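Local coordinates for protein probable porin (Pseudomonas aeruginosa, PDB 4FSO) that probably acts as a porin of the OprD family, a beta-barrel channel through which small solutes cross the outer membrane, at residues Gly47-Leu52 with Leu68-Ile73; Asp371-Leu376 with Ile398-Leu403; Trp279-Gly284 with Glu311-Gln316. All coordinates share one frame; numbering follows the deposited sequence.

Interaction 1. Residues Gly47-Leu52 with Leu68-Ile73; sequences GFILDL and LAMLGI
I49 turns CG2 anti to its backbone N and M70 CG stands anti to its carbonyl carbon (chi1 -52°), which brings branch and chain together. I49 CG2 and M70 CG come to 4.0 Å, the side chains slanting across each other. On the other face the pairing sets L50 CB 3.7 Å from A69 CB, and CG anti to N (chi1 -166°) brings L50 CD1 to 4.2 Å from A69 CB; F48 CB and L71 CB are a looser pair at 4.4 Å. These contacts ride on an antiparallel ladder. L50 and A69 form a hydrogen-bonded pair, with L50 N to A69 O at 2.7 Å and A69 N to L50 O at 3.0 Å. F48 and L71 repeat it with more bent bonds, and I49 faces M70 as the non-hydrogen-bonded pair between them. D51 and L68 lie side by side, but the carboxylate is engaged in a salt bridge with R53. A detergent molecule touches A69, as expected of a membrane-facing surface, while L137 and P138 from a loop cover I49. This beta hairpin continues the barrel wall on both flanks: strand 41-53 bonds to strand 13-26, and strand 62-72 to strand 101-112.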
loop_
_atom_site.group_PDB
_atom_site.type_symbol
_atom_site.label_atom_id
_atom_site.label_comp_id
_atom_site.label_asym_id
_atom_site.label_seq_id
_atom_site.Cartn_x
_atom_site.Cartn_y
_atom_site.Cartn_z
ATOM N N GLY A 47 -6.741 18.191 5.381
ATOM C CA GLY A 47 -7.499 17.039 5.822
ATOM C C GLY A 47 -7.377 16.764 7.302
ATOM O O GLY A 47 -6.398 17.157 7.948
ATOM N N PHE A 48 -8.386 16.078 7.832
ATOM C CA PHE A 48 -8.388 15.673 9.229
ATOM C C PHE A 48 -8.789 14.222 9.384
ATOM O O PHE A 48 -9.862 13.801 8.941
ATOM C CB PHE A 48 -9.299 16.593 10.034
ATOM C CG PHE A 48 -8.835 18.005 10.030
ATOM C CD1 PHE A 48 -7.834 18.418 10.895
ATOM C CD2 PHE A 48 -9.345 18.908 9.112
ATOM C CE1 PHE A 48 -7.375 19.723 10.868
ATOM C CE2 PHE A 48 -8.894 20.216 9.079
ATOM C CZ PHE A 48 -7.906 20.624 9.961
ATOM N N ILE A 49 -7.911 13.439 9.988
ATOM C CA ILE A 49 -8.234 12.040 10.181
ATOM C C ILE A 49 -8.360 11.729 11.644
ATOM O O ILE A 49 -7.406 11.875 12.404
ATOM C CB ILE A 49 -7.177 11.092 9.630
ATOM C CG1 ILE A 49 -6.458 11.700 8.420
ATOM C CG2 ILE A 49 -7.832 9.741 9.340
ATOM C CD1 ILE A 49 -7.184 11.509 7.115
ATOM N N LEU A 50 -9.546 11.283 12.024
ATOM C CA LEU A 50 -9.809 10.907 13.395
ATOM C C LEU A 50 -9.803 9.388 13.486
ATOM O O LEU A 50 -10.513 8.706 12.764
ATOM C CB LEU A 50 -11.152 11.495 13.821
ATOM C CG LEU A 50 -11.487 11.498 15.300
ATOM C CD1 LEU A 50 -12.154 10.190 15.646
ATOM C CD2 LEU A 50 -10.204 11.697 16.088
ATOM N N ASP A 51 -8.975 8.862 14.366
ATOM C CA ASP A 51 -8.838 7.426 14.519
ATOM C C ASP A 51 -8.873 7.075 15.992
ATOM O O ASP A 51 -7.961 7.425 16.747
ATOM C CB ASP A 51 -7.514 6.947 13.937
ATOM C CG ASP A 51 -7.112 5.579 14.475
ATOM O OD1 ASP A 51 -7.559 4.578 13.874
ATOM O OD2 ASP A 51 -6.376 5.507 15.504
ATOM N N LEU A 52 -9.924 6.386 16.408
ATOM C CA LEU A 52 -10.076 6.039 17.812
ATOM C C LEU A 52 -10.236 4.568 17.925
ATOM O O LEU A 52 -11.161 3.986 17.346
ATOM C CB LEU A 52 -11.339 6.650 18.376
ATOM C CG LEU A 52 -11.356 8.048 18.973
ATOM C CD1 LEU A 52 -10.305 8.954 18.371
ATOM C CD2 LEU A 52 -12.754 8.598 18.777
ATOM N N LEU A 68 -13.711 5.776 12.810
ATOM C CA LEU A 68 -12.991 6.648 11.909
ATOM C C LEU A 68 -13.851 7.815 11.468
ATOM O O LEU A 68 -15.033 7.664 11.145
ATOM C CB LEU A 68 -12.485 5.864 10.714
ATOM C CG LEU A 68 -11.385 4.904 11.126
ATOM C CD1 LEU A 68 -11.684 3.509 10.579
ATOM C CD2 LEU A 68 -10.028 5.433 10.659
ATOM N N ALA A 69 -13.252 8.993 11.477
ATOM C CA ALA A 69 -13.939 10.177 11.016
ATOM C C ALA A 69 -12.953 10.948 10.171
ATOM O O ALA A 69 -11.790 11.109 10.567
ATOM C CB ALA A 69 -14.393 11.011 12.193
ATOM N N MET A 70 -13.397 11.401 8.999
ATOM C CA MET A 70 -12.516 12.169 8.130
ATOM C C MET A 70 -13.215 13.383 7.563
ATOM O O MET A 70 -14.434 13.390 7.371
ATOM C CB MET A 70 -11.969 11.301 7.003
ATOM C CG MET A 70 -11.341 10.027 7.494
ATOM S SD MET A 70 -11.432 8.716 6.284
ATOM C CE MET A 70 -10.944 7.316 7.294
ATOM N N LEU A 71 -12.418 14.409 7.291
ATOM C CA LEU A 71 -12.935 15.697 6.863
ATOM C C LEU A 71 -11.929 16.367 5.927
ATOM O O LEU A 71 -10.784 16.635 6.315
ATOM C CB LEU A 71 -13.191 16.590 8.083
ATOM C CG LEU A 71 -13.927 17.873 7.704
ATOM C CD1 LEU A 71 -15.355 17.535 7.270
ATOM C CD2 LEU A 71 -13.913 18.903 8.826
ATOM N N GLY A 72 -12.352 16.636 4.697
ATOM C CA GLY A 72 -11.434 17.150 3.696
ATOM C C GLY A 72 -11.926 18.363 2.927
ATOM O O GLY A 72 -13.123 18.630 2.871
ATOM N N ILE A 73 -10.993 19.100 2.332
ATOM C CA ILE A 73 -11.347 20.207 1.448
ATOM C C ILE A 73 -10.222 20.549 0.468
ATOM O O ILE A 73 -9.044 20.289 0.731
ATOM C CB ILE A 73 -11.742 21.465 2.238
ATOM C CG1 ILE A 73 -12.389 22.487 1.305
ATOM C CG2 ILE A 73 -10.541 22.052 2.950
ATOM C CD1 ILE A 73 -13.762 22.080 0.795
#

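Interaction 2. Residues Asp371-Leu376 with Ile398-Leu403; sequences DLSLRL and IASYNL
L372-R375 and I398-Y401 face each other as antiparallel neighbours in the wall of the OprD-type beta-barrel, next to the place where strand 392-404 meets the N-terminal strand 13-26 and closes the ring. The well-knit part is the ladder. S373 and S400 are a hydrogen-bonded pair, S373 N giving a nearly straight bond to S400 O (2.8 Å, 167° at the hydrogen), and S400 N returning one to S373 O. R375 and I398 form the next such pair, with I398 N to R375 O at 2.7 Å. S373 O carries extra load: besides S400 N it receives a weak bond from S400 OG at 3.4 Å, and the CA-H of A399 also points at it. The serines, R375 and I398 share one face. R375 begins over I398, its CB 3.6 Å from I398 O, then runs out extended from CG to NE and leaves the pair; its NH2 ends in a salt bridge with E359, two strands away from strand 392-404. The L374 and A399 side chains, on the other face, touch more sparsely. L374 is exposed, and across the strands it offers a single methyl, CD2, to A399 CB at 3.8 Å. Toward D371, which is exposed, contact with strand 392-404 passes to the Y401 side chain, while the D371 and L372 backbones bond to V364. Y401 spans this end: with CG anti to the backbone N (chi1 -172°), its ring reaches alongside the chain at L372. The ring meets that backbone with its rim, not its face: L372 CA sits near the ring plane, 3.7 Å from Y401 CD1, with L372 N in plane beside it and L372 CB 3.8 Å from the same CD1.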
loop_
_atom_site.group_PDB
_atom_site.type_symbol
_atom_site.label_atom_id
_atom_site.label_comp_id
_atom_site.label_asym_id
_atom_site.label_seq_id
_atom_site.Cartn_x
_atom_site.Cartn_y
_atom_site.Cartn_z
ATOM N N ASP A 371 7.527 17.466 16.016
ATOM C CA ASP A 371 6.965 16.259 15.397
ATOM C C ASP A 371 6.011 16.500 14.229
ATOM O O ASP A 371 5.343 15.574 13.766
ATOM C CB ASP A 371 6.335 15.331 16.435
ATOM C CG ASP A 371 7.369 14.671 17.315
ATOM O OD1 ASP A 371 8.408 14.219 16.781
ATOM O OD2 ASP A 371 7.141 14.613 18.542
ATOM N N LEU A 372 5.946 17.743 13.758
ATOM C CA LEU A 372 5.289 18.043 12.496
ATOM C C LEU A 372 6.187 17.566 11.359
ATOM O O LEU A 372 7.412 17.699 11.409
ATOM C CB LEU A 372 5.019 19.538 12.365
ATOM C CG LEU A 372 4.693 20.035 10.950
ATOM C CD1 LEU A 372 3.404 19.443 10.436
ATOM C CD2 LEU A 372 4.604 21.548 10.916
ATOM N N SER A 373 5.578 16.988 10.335
ATOM C CA SER A 373 6.356 16.382 9.274
ATOM C C SER A 373 6.232 17.150 7.952
ATOM O O SER A 373 5.123 17.465 7.493
ATOM C CB SER A 373 5.952 14.927 9.104
ATOM O OG SER A 373 6.911 14.249 8.320
ATOM N N LEU A 374 7.384 17.464 7.365
ATOM C CA LEU A 374 7.441 18.084 6.049
ATOM C C LEU A 374 7.965 17.072 5.070
ATOM O O LEU A 374 9.044 16.497 5.251
ATOM C CB LEU A 374 8.358 19.290 6.052
ATOM C CG LEU A 374 7.863 20.332 7.038
ATOM C CD1 LEU A 374 8.706 21.587 6.940
ATOM C CD2 LEU A 374 6.388 20.624 6.765
ATOM N N ARG A 375 7.199 16.852 4.018
ATOM C CA ARG A 375 7.571 15.826 3.080
ATOM C C ARG A 375 7.474 16.309 1.648
ATOM O O ARG A 375 6.434 16.826 1.220
ATOM C CB ARG A 375 6.669 14.619 3.280
ATOM C CG ARG A 375 7.339 13.306 2.990
ATOM C CD ARG A 375 6.295 12.246 2.805
ATOM N NE ARG A 375 6.880 11.010 2.304
ATOM C CZ ARG A 375 6.176 10.018 1.783
ATOM N NH1 ARG A 375 4.858 10.118 1.680
ATOM N NH2 ARG A 375 6.791 8.927 1.366
ATOM N N LEU A 376 8.557 16.119 0.907
ATOM C CA LEU A 376 8.581 16.487 -0.498
ATOM C C LEU A 376 8.733 15.277 -1.407
ATOM O O LEU A 376 9.709 14.549 -1.293
ATOM C CB LEU A 376 9.724 17.461 -0.747
ATOM C CG LEU A 376 9.946 17.838 -2.201
ATOM C CD1 LEU A 376 8.643 18.265 -2.801
ATOM C CD2 LEU A 376 10.973 18.952 -2.302
ATOM N N ILE A 398 3.879 17.638 1.382
ATOM C CA ILE A 398 2.965 17.230 2.443
ATOM C C ILE A 398 3.386 17.654 3.849
ATOM O O ILE A 398 4.478 17.315 4.325
ATOM C CB ILE A 398 2.693 15.702 2.428
ATOM C CG1 ILE A 398 2.340 15.217 1.018
ATOM C CG2 ILE A 398 1.591 15.350 3.426
ATOM C CD1 ILE A 398 3.513 14.615 0.260
ATOM N N ALA A 399 2.503 18.397 4.502
ATOM C CA ALA A 399 2.687 18.727 5.913
ATOM C C ALA A 399 1.645 17.987 6.758
ATOM O O ALA A 399 0.436 18.035 6.503
ATOM C CB ALA A 399 2.636 20.250 6.155
ATOM N N SER A 400 2.130 17.294 7.769
ATOM C CA SER A 400 1.302 16.357 8.489
ATOM C C SER A 400 1.625 16.437 9.963
ATOM O O SER A 400 2.790 16.539 10.350
ATOM C CB SER A 400 1.584 14.957 7.958
ATOM O OG SER A 400 2.840 14.936 7.286
ATOM N N TYR A 401 0.594 16.397 10.793
ATOM C CA TYR A 401 0.808 16.412 12.229
ATOM C C TYR A 401 -0.128 15.419 12.888
ATOM O O TYR A 401 -1.337 15.441 12.643
ATOM C CB TYR A 401 0.576 17.815 12.784
ATOM C CG TYR A 401 0.964 17.980 14.238
ATOM C CD1 TYR A 401 2.298 18.065 14.606
ATOM C CD2 TYR A 401 -0.005 18.065 15.243
ATOM C CE1 TYR A 401 2.673 18.221 15.923
ATOM C CE2 TYR A 401 0.361 18.222 16.575
ATOM C CZ TYR A 401 1.709 18.302 16.910
ATOM O OH TYR A 401 2.111 18.457 18.224
ATOM N N ASN A 402 0.446 14.535 13.701
ATOM C CA ASN A 402 -0.335 13.609 14.523
ATOM C C ASN A 402 -0.390 14.011 15.983
ATOM O O ASN A 402 0.625 14.001 16.674
ATOM C CB ASN A 402 0.205 12.187 14.431
ATOM C CG ASN A 402 -0.444 11.403 13.330
ATOM O OD1 ASN A 402 -1.634 11.086 13.399
ATOM N ND2 ASN A 402 0.329 11.081 12.297
ATOM N N LEU A 403 -1.581 14.368 16.442
ATOM C CA LEU A 403 -1.822 14.587 17.859
ATOM C C LEU A 403 -2.365 13.283 18.481
ATOM O O LEU A 403 -3.410 12.753 18.065
ATOM C CB LEU A 403 -2.789 15.769 18.063
ATOM C CG LEU A 403 -3.311 16.159 19.458
ATOM C CD1 LEU A 403 -2.196 16.340 20.516
ATOM C CD2 LEU A 403 -4.175 17.424 19.390
#

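Interaction 3. Residues Trp279-Gly284 with Glu311-Gln316; sequences WQRMNG and EERSWQ. With C8E ((hydroxyethyloxy)tri(ethyloxy)octane), chain G.
R313 and R281 stand side by side on one face of an antiparallel strand pair. Followed outward, R313 starts with CB, which has detergent C11 at 3.9 Å and, in a different direction, Q280 O across the strands. Its chain then runs extended, having left the backbone with CG anti to the carbonyl carbon. NE lies over the middle of the R281 guanidinium, 3.6 Å from R281 CZ. R313 NE also makes a weak bond to water 1, which donates to M282 O and E311 O. CZ sits 3.5 Å from R281 NH1, and at the tip NH2 of R313 faces NH2 of R281. The two guanidinium groups thus stack, centres 3.7 Å apart and planes 27° off parallel, with their like charges close together. Beneath them, Q280 and S314 exchange two backbone bonds, both 3.0 Å (Q280 N to S314 O, S314 N to Q280 O), and M282 N binds E312 O. The side chains of Q280 and S314 point to the other face, where N300 binds both S314 OG and Q280 OE1, tying the long intervening loop to the wall. W315 turns the edge of its ring to the detergent, CD1 to its C10 at 3.6 Å; W279 lies near the same detergent's O9 and touches a second detergent molecule. The two tryptophans beside detergent are consistent with the aromatic girdle of outer-membrane beta-barrels.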
loop_
_atom_site.group_PDB
_atom_site.type_symbol
_atom_site.label_atom_id
_atom_site.label_comp_id
_atom_site.label_asym_id
_atom_site.label_seq_id
_atom_site.Cartn_x
_atom_site.Cartn_y
_atom_site.Cartn_z
ATOM N N TRP A 279 13.855 -6.251 -8.526
ATOM C CA TRP A 279 13.582 -6.899 -9.782
ATOM C C TRP A 279 12.116 -7.327 -9.804
ATOM O O TRP A 279 11.615 -7.925 -8.855
ATOM C CB TRP A 279 14.466 -8.136 -9.927
ATOM C CG TRP A 279 14.043 -9.008 -11.072
ATOM C CD1 TRP A 279 13.777 -8.599 -12.340
ATOM C CD2 TRP A 279 13.834 -10.422 -11.055
ATOM N NE1 TRP A 279 13.404 -9.658 -13.117
ATOM C CE2 TRP A 279 13.437 -10.795 -12.358
ATOM C CE3 TRP A 279 13.948 -11.410 -10.077
ATOM C CZ2 TRP A 279 13.149 -12.120 -12.700
ATOM C CZ3 TRP A 279 13.673 -12.721 -10.428
ATOM C CH2 TRP A 279 13.277 -13.061 -11.725
ATOM N N GLN A 280 11.431 -7.029 -10.898
ATOM C CA GLN A 280 10.016 -7.280 -10.970
ATOM C C GLN A 280 9.691 -7.848 -12.343
ATOM O O GLN A 280 10.250 -7.401 -13.343
ATOM C CB GLN A 280 9.257 -5.976 -10.747
ATOM C CG GLN A 280 7.741 -6.095 -10.816
ATOM C CD GLN A 280 7.032 -4.921 -10.144
ATOM O OE1 GLN A 280 7.253 -4.634 -8.961
ATOM N NE2 GLN A 280 6.190 -4.232 -10.900
ATOM N N ARG A 281 8.793 -8.831 -12.382
ATOM C CA ARG A 281 8.370 -9.429 -13.626
ATOM C C ARG A 281 6.916 -9.901 -13.636
ATOM O O ARG A 281 6.413 -10.526 -12.689
ATOM C CB ARG A 281 9.294 -10.569 -14.026
ATOM C CG ARG A 281 8.816 -11.315 -15.263
ATOM C CD ARG A 281 9.913 -12.171 -15.824
ATOM N NE ARG A 281 9.454 -12.869 -17.014
ATOM C CZ ARG A 281 10.261 -13.423 -17.904
ATOM N NH1 ARG A 281 11.570 -13.356 -17.737
ATOM N NH2 ARG A 281 9.752 -14.039 -18.954
ATOM N N MET A 282 6.261 -9.577 -14.745
ATOM C CA MET A 282 4.871 -9.886 -15.020
ATOM C C MET A 282 4.819 -10.979 -16.097
ATOM O O MET A 282 5.564 -10.926 -17.105
ATOM C CB MET A 282 4.217 -8.609 -15.560
ATOM C CG MET A 282 3.032 -8.043 -14.789
ATOM S SD MET A 282 3.280 -7.563 -13.068
ATOM C CE MET A 282 4.933 -6.876 -13.098
ATOM N N ASN A 283 3.960 -11.977 -15.878
ATOM C CA ASN A 283 3.755 -13.044 -16.855
ATOM C C ASN A 283 2.284 -13.317 -17.073
ATOM O O ASN A 283 1.502 -13.319 -16.121
ATOM C CB ASN A 283 4.445 -14.337 -16.414
ATOM C CG ASN A 283 5.901 -14.131 -16.050
ATOM O OD1 ASN A 283 6.217 -13.678 -14.943
ATOM N ND2 ASN A 283 6.802 -14.467 -16.981
ATOM N N GLY A 284 1.905 -13.571 -18.323
ATOM C CA GLY A 284 0.533 -13.906 -18.640
ATOM C C GLY A 284 -0.024 -12.854 -19.557
ATOM O O GLY A 284 0.691 -11.941 -19.964
ATOM N N GLU A 311 3.256 -8.557 -19.071
ATOM C CA GLU A 311 4.523 -9.132 -19.507
ATOM C C GLU A 311 5.704 -8.216 -19.279
ATOM O O GLU A 311 6.779 -8.408 -19.856
ATOM C CB GLU A 311 4.460 -9.580 -20.974
ATOM C CG GLU A 311 4.337 -11.084 -21.119
ATOM C CD GLU A 311 3.574 -11.476 -22.356
ATOM O OE1 GLU A 311 3.154 -10.568 -23.096
ATOM O OE2 GLU A 311 3.383 -12.686 -22.590
ATOM N N GLU A 312 5.501 -7.231 -18.415
ATOM C CA GLU A 312 6.504 -6.212 -18.160
ATOM C C GLU A 312 7.642 -6.738 -17.267
ATOM O O GLU A 312 7.420 -7.506 -16.332
ATOM C CB GLU A 312 5.825 -4.977 -17.570
ATOM C CG GLU A 312 6.759 -3.911 -17.001
ATOM C CD GLU A 312 6.131 -2.508 -16.976
ATOM O OE1 GLU A 312 4.901 -2.392 -16.787
ATOM O OE2 GLU A 312 6.872 -1.514 -17.161
ATOM N N ARG A 313 8.868 -6.346 -17.584
ATOM C CA ARG A 313 9.992 -6.607 -16.697
ATOM C C ARG A 313 10.645 -5.293 -16.365
ATOM O O ARG A 313 10.768 -4.409 -17.228
ATOM C CB ARG A 313 11.013 -7.500 -17.380
ATOM C CG ARG A 313 10.375 -8.449 -18.340
ATOM C CD ARG A 313 11.409 -9.199 -19.064
ATOM N NE ARG A 313 10.822 -10.341 -19.730
ATOM C CZ ARG A 313 11.504 -11.162 -20.510
ATOM N NH1 ARG A 313 12.809 -10.952 -20.708
ATOM N NH2 ARG A 313 10.874 -12.180 -21.084
ATOM N N SER A 314 11.078 -5.175 -15.118
ATOM C CA SER A 314 11.658 -3.938 -14.645
ATOM C C SER A 314 12.716 -4.188 -13.580
ATOM O O SER A 314 12.719 -5.230 -12.908
ATOM C CB SER A 314 10.559 -2.991 -14.119
ATOM O OG SER A 314 9.708 -3.619 -13.162
ATOM N N TRP A 315 13.623 -3.226 -13.440
ATOM C CA TRP A 315 14.570 -3.237 -12.335
ATOM C C TRP A 315 14.614 -1.879 -11.642
ATOM O O TRP A 315 14.288 -0.853 -12.238
ATOM C CB TRP A 315 15.965 -3.705 -12.772
ATOM C CG TRP A 315 16.636 -2.776 -13.712
ATOM C CD1 TRP A 315 16.706 -2.889 -15.076
ATOM C CD2 TRP A 315 17.346 -1.579 -13.370
ATOM N NE1 TRP A 315 17.406 -1.833 -15.598
ATOM C CE2 TRP A 315 17.811 -1.012 -14.573
ATOM C CE3 TRP A 315 17.629 -0.927 -12.163
ATOM C CZ2 TRP A 315 18.542 0.174 -14.606
ATOM C CZ3 TRP A 315 18.352 0.244 -12.195
ATOM C CH2 TRP A 315 18.803 0.785 -13.406
ATOM N N GLN A 316 14.995 -1.902 -10.368
ATOM C CA GLN A 316 15.004 -0.721 -9.527
ATOM C C GLN A 316 16.337 -0.574 -8.825
ATOM O O GLN A 316 16.972 -1.557 -8.449
ATOM C CB GLN A 316 13.883 -0.768 -8.482
ATOM C CG GLN A 316 13.886 0.388 -7.458
ATOM C CD GLN A 316 12.721 0.329 -6.463
ATOM O OE1 GLN A 316 12.653 1.124 -5.527
ATOM N NE2 GLN A 316 11.795 -0.623 -6.668
HETATM C C1 C8E G . 23.971 -7.047 -11.668
HETATM C C2 C8E G . 22.717 -7.325 -12.494
HETATM C C3 C8E G . 21.787 -6.113 -12.615
HETATM C C4 C8E G . 20.886 -6.217 -13.848
HETATM C C5 C8E G . 19.413 -5.885 -13.593
HETATM C C6 C8E G . 18.540 -7.127 -13.431
HETATM C C7 C8E G . 17.135 -6.900 -13.970
HETATM C C8 C8E G . 16.927 -7.737 -15.230
HETATM O O9 C8E G . 15.646 -7.489 -15.768
HETATM C C10 C8E G . 15.430 -6.116 -16.014
HETATM C C11 C8E G . 14.563 -5.957 -17.256
HETATM O O12 C8E G . 14.652 -4.628 -17.711
HETATM C C13 C8E G . 15.418 -4.521 -18.899
HETATM C C14 C8E G . 16.107 -3.161 -18.990
HETATM O O HOH W 1 7.635 -11.255 -19.575
HETATM O O HOH W 2 1.646 -10.331 -17.869
#

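In the fold
All three interactions join antiparallel neighbours of the barrel wall, about 19 Å from the centre of the chain. Interactions 1 and 2 lie close, their centres about 15 Å apart, on the two flanks of strand 13-26, which pairs with strand 41-53 of one and strand 392-404 of the other; interaction 3 is on the opposite side of the barrel, about 37 Å from interaction 1 between centres. Interactions 1 and 3 are partly buried, helped by loop residues against one face, whereas interaction 2 is a surface contact without a buried residue. Chemistry follows place: largely aliphatic pairs in interaction 1, serines and a tyrosine in interaction 2, and stacked arginines, waters and detergent-bound tryptophans in interaction 3.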